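Local coordinates for erythrocyte membrane protein 1 (Plasmodium falciparum, PDB 6S8T), which probably binds a host cell-surface receptor, the chain being the ICAM-1-binding DBLbeta domain of a much longer adhesion protein of infected erythrocytes, at residues 254-265 and 280-290. Numbering follows the deposited sequence. Where two conformers were deposited one is given.
Sequences EANRHQVWRAMQ and YNSRGTPLDDY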
loop_
_atom_site.group_PDB
_atom_site.type_symbol
_atom_site.label_atom_id
_atom_site.label_comp_id
_atom_site.label_asym_id
_atom_site.label_seq_id
_atom_site.Cartn_x
_atom_site.Cartn_y
_atom_site.Cartn_z
ATOM N N GLU A 254 -17.875 -4.349 -1.858
ATOM C CA GLU A 254 -18.653 -3.795 -0.750
ATOM C C GLU A 254 -19.414 -4.881 -0.003
ATOM O O GLU A 254 -19.572 -4.811 1.222
ATOM C CB GLU A 254 -19.631 -2.738 -1.264
ATOM C CG GLU A 254 -18.979 -1.429 -1.644
ATOM C CD GLU A 254 -18.240 -0.807 -0.481
ATOM O OE1 GLU A 254 -18.846 -0.669 0.607
ATOM O OE2 GLU A 254 -17.046 -0.474 -0.651
ATOM N N ALA A 255 -19.906 -5.885 -0.727
ATOM C CA ALA A 255 -20.695 -6.942 -0.109
ATOM C C ALA A 255 -19.845 -7.896 0.722
ATOM O O ALA A 255 -20.352 -8.490 1.680
ATOM C CB ALA A 255 -21.452 -7.723 -1.185
ATOM N N ASN A 256 -18.561 -8.058 0.387
ATOM C CA ASN A 256 -17.751 -9.106 0.999
ATOM C C ASN A 256 -16.443 -8.610 1.608
ATOM O O ASN A 256 -15.629 -9.436 2.032
ATOM C CB ASN A 256 -17.445 -10.205 -0.025
ATOM C CG ASN A 256 -18.698 -10.832 -0.601
ATOM O OD1 ASN A 256 -19.435 -11.528 0.097
ATOM N ND2 ASN A 256 -18.942 -10.595 -1.886
ATOM N N ARG A 257 -16.218 -7.293 1.674
ATOM C CA ARG A 257 -14.938 -6.796 2.172
ATOM C C ARG A 257 -14.706 -7.175 3.629
ATOM O O ARG A 257 -13.558 -7.392 4.035
ATOM C CB ARG A 257 -14.851 -5.277 2.002
ATOM C CG ARG A 257 -15.917 -4.503 2.757
ATOM C CD ARG A 257 -15.926 -3.030 2.364
ATOM N NE ARG A 257 -14.740 -2.315 2.826
ATOM C CZ ARG A 257 -14.639 -1.733 4.017
ATOM N NH1 ARG A 257 -15.653 -1.785 4.871
ATOM N NH2 ARG A 257 -13.525 -1.101 4.357
ATOM N N HIS A 258 -15.772 -7.272 4.430
ATOM C CA HIS A 258 -15.577 -7.584 5.841
ATOM C C HIS A 258 -15.148 -9.033 6.042
ATOM O O HIS A 258 -14.285 -9.316 6.880
ATOM C CB HIS A 258 -16.839 -7.303 6.649
ATOM C CG HIS A 258 -16.723 -7.752 8.070
ATOM N ND1 HIS A 258 -15.938 -7.095 8.993
ATOM C CD2 HIS A 258 -17.240 -8.825 8.713
ATOM C CE1 HIS A 258 -15.999 -7.728 10.151
ATOM N NE2 HIS A 258 -16.781 -8.783 10.007
ATOM N N GLN A 259 -15.755 -9.970 5.308
ATOM C CA GLN A 259 -15.340 -11.366 5.415
ATOM C C GLN A 259 -13.898 -11.551 4.971
ATOM O O GLN A 259 -13.219 -12.476 5.432
ATOM C CB GLN A 259 -16.266 -12.260 4.591
ATOM C CG GLN A 259 -17.675 -12.369 5.142
ATOM C CD GLN A 259 -18.573 -13.230 4.277
ATOM O OE1 GLN A 259 -19.171 -12.749 3.313
ATOM N NE2 GLN A 259 -18.672 -14.512 4.614
ATOM N N VAL A 260 -13.415 -10.689 4.075
ATOM C CA VAL A 260 -12.014 -10.747 3.679
ATOM C C VAL A 260 -11.124 -10.321 4.840
ATOM O O VAL A 260 -10.129 -10.988 5.155
ATOM C CB VAL A 260 -11.783 -9.883 2.426
ATOM C CG1 VAL A 260 -10.302 -9.775 2.117
ATOM C CG2 VAL A 260 -12.542 -10.471 1.238
ATOM N N TRP A 261 -11.485 -9.223 5.515
ATOM C CA TRP A 261 -10.714 -8.770 6.669
ATOM C C TRP A 261 -10.785 -9.763 7.823
ATOM O O TRP A 261 -9.835 -9.860 8.609
ATOM C CB TRP A 261 -11.200 -7.394 7.124
ATOM C CG TRP A 261 -10.493 -6.877 8.345
ATOM C CD1 TRP A 261 -11.023 -6.708 9.590
ATOM C CD2 TRP A 261 -9.121 -6.473 8.436
ATOM N NE1 TRP A 261 -10.071 -6.213 10.449
ATOM C CE2 TRP A 261 -8.892 -6.067 9.765
ATOM C CE3 TRP A 261 -8.065 -6.414 7.522
ATOM C CZ2 TRP A 261 -7.652 -5.606 10.204
ATOM C CZ3 TRP A 261 -6.833 -5.957 7.958
ATOM C CH2 TRP A 261 -6.638 -5.558 9.286
ATOM N N ARG A 262 -11.892 -10.500 7.946
ATOM C CA ARG A 262 -11.985 -11.525 8.982
ATOM C C ARG A 262 -10.950 -12.622 8.764
ATOM O O ARG A 262 -10.409 -13.178 9.728
ATOM C CB ARG A 262 -13.393 -12.117 9.015
ATOM C CG ARG A 262 -14.350 -11.398 9.946
ATOM C CD ARG A 262 -15.740 -12.015 9.891
ATOM N NE ARG A 262 -15.699 -13.475 9.946
ATOM C CZ ARG A 262 -15.710 -14.185 11.069
ATOM N NH1 ARG A 262 -15.759 -13.574 12.244
ATOM N NH2 ARG A 262 -15.672 -15.510 11.018
ATOM N N ALA A 263 -10.664 -12.949 7.502
ATOM C CA ALA A 263 -9.651 -13.956 7.213
ATOM C C ALA A 263 -8.267 -13.494 7.648
ATOM O O ALA A 263 -7.436 -14.316 8.051
ATOM C CB ALA A 263 -9.662 -14.298 5.724
ATOM N N MET A 264 -8.008 -12.186 7.583
ATOM C CA MET A 264 -6.749 -11.632 8.064
ATOM C C MET A 264 -6.719 -11.483 9.580
ATOM O O MET A 264 -5.631 -11.500 10.170
ATOM C CB MET A 264 -6.483 -10.277 7.396
ATOM C CG MET A 264 -6.192 -10.371 5.900
ATOM S SD MET A 264 -5.902 -8.764 5.130
ATOM C CE MET A 264 -5.133 -9.244 3.587
ATOM N N GLN A 265 -7.881 -11.351 10.223
ATOM C CA GLN A 265 -7.916 -11.252 11.678
ATOM C C GLN A 265 -7.504 -12.550 12.363
ATOM O O GLN A 265 -7.136 -12.519 13.543
ATOM C CB GLN A 265 -9.312 -10.843 12.152
ATOM C CG GLN A 265 -9.680 -9.395 11.865
ATOM C CD GLN A 265 -11.059 -9.028 12.391
ATOM O OE1 GLN A 265 -11.985 -9.840 12.364
ATOM N NE2 GLN A 265 -11.198 -7.800 12.879
ATOM N N TYR A 280 -8.033 -2.602 14.964
ATOM C CA TYR A 280 -8.945 -3.372 14.126
ATOM C C TYR A 280 -8.656 -4.869 14.168
ATOM O O TYR A 280 -9.266 -5.628 13.407
ATOM C CB TYR A 280 -8.886 -2.885 12.674
ATOM C CG TYR A 280 -9.378 -1.470 12.465
ATOM C CD1 TYR A 280 -10.719 -1.149 12.629
ATOM C CD2 TYR A 280 -8.504 -0.459 12.090
ATOM C CE1 TYR A 280 -11.173 0.143 12.435
ATOM C CE2 TYR A 280 -8.948 0.835 11.892
ATOM C CZ TYR A 280 -10.282 1.131 12.067
ATOM O OH TYR A 280 -10.726 2.419 11.872
ATOM N N ASN A 281 -7.745 -5.313 15.040
ATOM C CA ASN A 281 -7.321 -6.709 15.017
ATOM C C ASN A 281 -8.426 -7.655 15.469
ATOM O O ASN A 281 -8.530 -8.769 14.947
ATOM C CB ASN A 281 -6.073 -6.896 15.880
ATOM C CG ASN A 281 -4.844 -6.243 15.277
ATOM O OD1 ASN A 281 -4.932 -5.539 14.270
ATOM N ND2 ASN A 281 -3.689 -6.467 15.896
ATOM N N SER A 282 -9.262 -7.243 16.425
ATOM C CA SER A 282 -10.327 -8.101 16.924
ATOM C C SER A 282 -11.732 -7.560 16.699
ATOM O O SER A 282 -12.689 -8.333 16.811
ATOM C CB SER A 282 -10.144 -8.371 18.428
ATOM O OG SER A 282 -10.302 -7.183 19.184
ATOM N N ARG A 283 -11.889 -6.273 16.391
ATOM C CA ARG A 283 -13.203 -5.673 16.191
ATOM C C ARG A 283 -13.133 -4.658 15.062
ATOM O O ARG A 283 -12.205 -3.844 15.015
ATOM C CB ARG A 283 -13.710 -4.983 17.467
ATOM C CG ARG A 283 -14.005 -5.908 18.641
ATOM C CD ARG A 283 -15.224 -6.781 18.387
ATOM N NE ARG A 283 -15.644 -7.486 19.596
ATOM C CZ ARG A 283 -15.164 -8.666 19.978
ATOM N NH1 ARG A 283 -14.246 -9.281 19.245
ATOM N NH2 ARG A 283 -15.600 -9.231 21.094
ATOM N N GLY A 284 -14.117 -4.700 14.163
ATOM C CA GLY A 284 -14.248 -3.695 13.126
ATOM C C GLY A 284 -13.543 -4.052 11.831
ATOM O O GLY A 284 -12.890 -5.090 11.687
ATOM N N THR A 285 -13.687 -3.147 10.861
ATOM C CA THR A 285 -13.064 -3.275 9.551
ATOM C C THR A 285 -12.351 -1.967 9.223
ATOM O O THR A 285 -12.952 -0.887 9.350
ATOM C CB THR A 285 -14.101 -3.598 8.468
ATOM O OG1 THR A 285 -14.864 -4.745 8.861
ATOM C CG2 THR A 285 -13.419 -3.879 7.137
ATOM N N PRO A 286 -11.088 -2.013 8.804
ATOM C CA PRO A 286 -10.370 -0.775 8.490
ATOM C C PRO A 286 -10.893 -0.125 7.218
ATOM O O PRO A 286 -11.548 -0.756 6.385
ATOM C CB PRO A 286 -8.920 -1.239 8.320
ATOM C CG PRO A 286 -9.032 -2.668 7.923
ATOM C CD PRO A 286 -10.231 -3.200 8.655
ATOM N N LEU A 287 -10.585 1.165 7.077
ATOM C CA LEU A 287 -11.050 1.966 5.952
ATOM C C LEU A 287 -9.937 2.277 4.958
ATOM O O LEU A 287 -10.104 3.155 4.103
ATOM C CB LEU A 287 -11.688 3.260 6.458
ATOM C CG LEU A 287 -13.003 3.103 7.222
ATOM C CD1 LEU A 287 -13.413 4.424 7.851
ATOM C CD2 LEU A 287 -14.095 2.586 6.298
ATOM N N ASP A 288 -8.807 1.569 5.050
ATOM C CA ASP A 288 -7.678 1.842 4.164
ATOM C C ASP A 288 -8.032 1.598 2.701
ATOM O O ASP A 288 -7.467 2.243 1.810
ATOM C CB ASP A 288 -6.477 0.982 4.570
ATOM C CG ASP A 288 -6.022 1.239 6.006
ATOM O OD1 ASP A 288 -6.795 0.952 6.946
ATOM O OD2 ASP A 288 -4.884 1.721 6.191
ATOM N N ASP A 289 -8.959 0.679 2.429
ATOM C CA ASP A 289 -9.306 0.367 1.047
ATOM C C ASP A 289 -10.077 1.486 0.342
ATOM O O ASP A 289 -10.392 1.328 -0.843
ATOM C CB ASP A 289 -10.102 -0.941 0.986
ATOM C CG ASP A 289 -11.298 -0.953 1.925
ATOM O OD1 ASP A 289 -11.241 -0.296 2.989
ATOM O OD2 ASP A 289 -12.295 -1.638 1.600
ATOM N N TYR A 290 -10.377 2.605 1.005
ATOM C CA TYR A 290 -10.993 3.748 0.339
ATOM C C TYR A 290 -10.048 4.928 0.176
ATOM O O TYR A 290 -10.468 5.978 -0.321
ATOM C CB TYR A 290 -12.250 4.197 1.089
ATOM C CG TYR A 290 -13.298 3.122 1.164
ATOM C CD1 TYR A 290 -14.194 2.916 0.121
ATOM C CD2 TYR A 290 -13.379 2.293 2.273
ATOM C CE1 TYR A 290 -15.148 1.920 0.192
ATOM C CE2 TYR A 290 -14.324 1.299 2.353
ATOM C CZ TYR A 290 -15.208 1.116 1.314
ATOM O OH TYR A 290 -16.150 0.122 1.407
HETATM O O HOH W 1 -15.223 -0.195 7.626
#
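In this Duffy-binding-like domain, the loop leading to helix 293-319 folds back along helix 246-268, and on the helix side R257, W261 and Q265 carry most of the contact. R257 meets D289 side-on. R257 NE bonds to D289 OD2 (2.8 Å) and R257 NH2 to D289 OD1 (2.8 Å), each through a syn lone pair. The guanidinium and carboxylate planes are only 6° apart. The R257 chain bends at chi3 (-69°) to reach the acid. NH2 adds a weak bond to P286 O, and a water joins NH1 to T285 O. Y290 CE2 lies over one face of the R257 guanidinium, toward its rim, and T285 CG2 over the other. H258 ND1 donates in its ring plane to T285 OG1 (2.6 Å). P286 CD sits over the five-membered ring of W261, 3.4 Å from its centroid, a CH-pi contact. At the indole edge, W261 NE1 donates to Y280 O (3.1 Å). Q265 NE2 reaches Y280 O (3.0 Å) from the opposite face of the carbonyl plane. F186 of helix 172-194 packs edge-to-face with W261, and W253 NE1 bonds to D289 OD2. One carbonyl with two donors holds the Y280 end of 280-290, while the paired charges, probably strengthened by the burial of both partners, hold the D289 end.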